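Local coordinates for protein alpha-1,4-endofucoidanase (PDB 6DLH) that hydrolyses alpha-1,4-linked fucoidan internally as a glycoside hydrolase of family 107, probably by a retaining mechanism, and carries bound calcium, at residues N59-R64 and E124-P129. Sequence-based numbering, arbitrary orientation.
Sequences NIEGIR and ESVDDP
Arg64 grips the carboxylate of Asp127 end-on, one nitrogen to each oxygen. NH1 of Arg64 lies 2.9 Å from OD2 of Asp127, on the syn lone pair, while NH2 of Arg64 reaches OD1 of Asp127 at 3.0 Å and nearly straight (170°). The planes of the two groups are turned 34° apart, so this salt bridge is twisted, not coplanar. The arginine chain bends at chi2 (-66°), which folds the guanidinium back until NH1 also donates to Ile63 O at 2.9 Å, from above the carbonyl plane.

A backbone bond adds to the ionic one: Gly62 N, inside the type II turn Ile60–Ile63, donates to OD2 of Asp127 at 2.7 Å, entering from above the carboxylate plane. OD2 thus accepts two hydrogen bonds.

Van der Waals contacts flank the polar centre. The ring of Pro129, first residue of helix 129-139, sets CG 3.3 Å from Ile60 O and makes an apolar contact with Ile60 CG1 at 4.0 Å. CG1 of Val126 touches CD of Glu61 at 3.7 Å, the two side chains crossing at about a right angle; the carboxylate of Glu61 forms its salt bridge with Arg123.

With alanine in place of Arg64, Asp127 is likely to lose its two-nitrogen grip and be less tightly fixed, and Ile63 O and Thr586 their arginine donors. Lys553 also pairs with OD1 of Asp127, and Thr586 receives NE of Arg64, so this ion pair, held between two catalytic-module loops, also meets strands of an Ig-like domain; the clustered positive charge probably keeps Asp127 ionised.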
loop_
_atom_site.group_PDB
_atom_site.type_symbol
_atom_site.label_atom_id
_atom_site.label_comp_id
_atom_site.label_asym_id
_atom_site.label_seq_id
_atom_site.Cartn_x
_atom_site.Cartn_y
_atom_site.Cartn_z
ATOM N N ASN A 59 5.982 -2.152 8.668
ATOM C CA ASN A 59 6.577 -1.794 7.386
ATOM C C ASN A 59 5.696 -0.840 6.573
ATOM O O ASN A 59 6.223 0.063 5.937
ATOM C CB ASN A 59 6.980 -3.020 6.564
ATOM C CG ASN A 59 8.167 -3.782 7.122
ATOM O OD1 ASN A 59 8.962 -3.246 7.888
ATOM N ND2 ASN A 59 8.315 -5.033 6.715
ATOM N N ILE A 60 4.367 -1.023 6.598
ATOM C CA ILE A 60 3.465 -0.298 5.707
ATOM C C ILE A 60 3.084 1.067 6.284
ATOM O O ILE A 60 2.544 1.917 5.576
ATOM C CB ILE A 60 2.216 -1.139 5.348
ATOM C CG1 ILE A 60 1.420 -0.549 4.180
ATOM C CG2 ILE A 60 1.328 -1.356 6.565
ATOM C CD1 ILE A 60 2.164 -0.535 2.860
ATOM N N GLU A 61 3.343 1.271 7.578
ATOM C CA GLU A 61 3.014 2.532 8.225
ATOM C C GLU A 61 3.708 3.685 7.500
ATOM O O GLU A 61 4.917 3.643 7.273
ATOM C CB GLU A 61 3.405 2.469 9.701
ATOM C CG GLU A 61 2.397 1.708 10.544
ATOM C CD GLU A 61 2.940 1.083 11.818
ATOM O OE1 GLU A 61 4.179 1.060 11.997
ATOM O OE2 GLU A 61 2.115 0.597 12.615
ATOM N N GLY A 62 2.918 4.693 7.112
ATOM C CA GLY A 62 3.455 5.928 6.558
ATOM C C GLY A 62 3.672 5.893 5.042
ATOM O O GLY A 62 4.108 6.884 4.464
ATOM N N ILE A 63 3.362 4.758 4.402
ATOM C CA ILE A 63 3.595 4.594 2.975
ATOM C C ILE A 63 2.491 5.329 2.224
ATOM O O ILE A 63 1.340 5.310 2.656
ATOM C CB ILE A 63 3.706 3.101 2.596
ATOM C CG1 ILE A 63 4.967 2.466 3.200
ATOM C CG2 ILE A 63 3.617 2.891 1.084
ATOM C CD1 ILE A 63 6.272 3.152 2.828
ATOM N N ARG A 64 2.865 5.994 1.119
ATOM C CA ARG A 64 1.953 6.889 0.420
ATOM C C ARG A 64 1.999 6.621 -1.086
ATOM O O ARG A 64 3.036 6.241 -1.615
ATOM C CB ARG A 64 2.298 8.345 0.759
ATOM C CG ARG A 64 2.145 8.694 2.235
ATOM C CD ARG A 64 0.684 8.616 2.639
ATOM N NE ARG A 64 0.399 9.050 3.996
ATOM C CZ ARG A 64 0.135 8.230 5.007
ATOM N NH1 ARG A 64 0.183 6.920 4.831
ATOM N NH2 ARG A 64 -0.179 8.724 6.193
ATOM N N GLU A 124 -3.249 0.778 14.785
ATOM C CA GLU A 124 -4.359 1.708 14.632
ATOM C C GLU A 124 -3.972 3.106 15.115
ATOM O O GLU A 124 -4.545 4.100 14.670
ATOM C CB GLU A 124 -5.577 1.191 15.401
ATOM C CG GLU A 124 -6.878 1.290 14.623
ATOM C CD GLU A 124 -7.486 2.676 14.486
ATOM O OE1 GLU A 124 -7.248 3.516 15.370
ATOM O OE2 GLU A 124 -8.208 2.908 13.496
ATOM N N SER A 125 -2.997 3.183 16.027
ATOM C CA SER A 125 -2.640 4.453 16.643
ATOM C C SER A 125 -1.582 5.185 15.814
ATOM O O SER A 125 -1.268 6.342 16.089
ATOM C CB SER A 125 -2.212 4.262 18.087
ATOM O OG SER A 125 -1.049 3.451 18.176
ATOM N N VAL A 126 -1.052 4.506 14.788
ATOM C CA VAL A 126 0.056 5.027 14.003
ATOM C C VAL A 126 -0.445 5.537 12.652
ATOM O O VAL A 126 -0.304 6.719 12.355
ATOM C CB VAL A 126 1.184 3.991 13.852
ATOM C CG1 VAL A 126 2.343 4.531 13.028
ATOM C CG2 VAL A 126 1.668 3.495 15.202
ATOM N N ASP A 127 -1.038 4.649 11.842
ATOM C CA ASP A 127 -1.376 5.019 10.475
ATOM C C ASP A 127 -2.433 4.090 9.879
ATOM O O ASP A 127 -2.416 2.881 10.118
ATOM C CB ASP A 127 -0.122 5.014 9.597
ATOM C CG ASP A 127 -0.291 5.753 8.284
ATOM O OD1 ASP A 127 -1.012 6.773 8.270
ATOM O OD2 ASP A 127 0.307 5.306 7.291
ATOM N N ASP A 128 -3.336 4.682 9.085
ATOM C CA ASP A 128 -4.152 3.947 8.129
ATOM C C ASP A 128 -3.679 4.266 6.707
ATOM O O ASP A 128 -4.213 5.169 6.063
ATOM C CB ASP A 128 -5.645 4.253 8.296
ATOM C CG ASP A 128 -6.522 3.383 7.408
ATOM O OD1 ASP A 128 -5.960 2.574 6.634
ATOM O OD2 ASP A 128 -7.758 3.508 7.496
ATOM N N PRO A 129 -2.674 3.539 6.163
ATOM C CA PRO A 129 -2.175 3.796 4.806
ATOM C C PRO A 129 -3.230 3.672 3.705
ATOM O O PRO A 129 -3.260 4.478 2.779
ATOM C CB PRO A 129 -1.074 2.748 4.608
ATOM C CG PRO A 129 -0.685 2.337 6.012
ATOM C CD PRO A 129 -1.954 2.444 6.829
#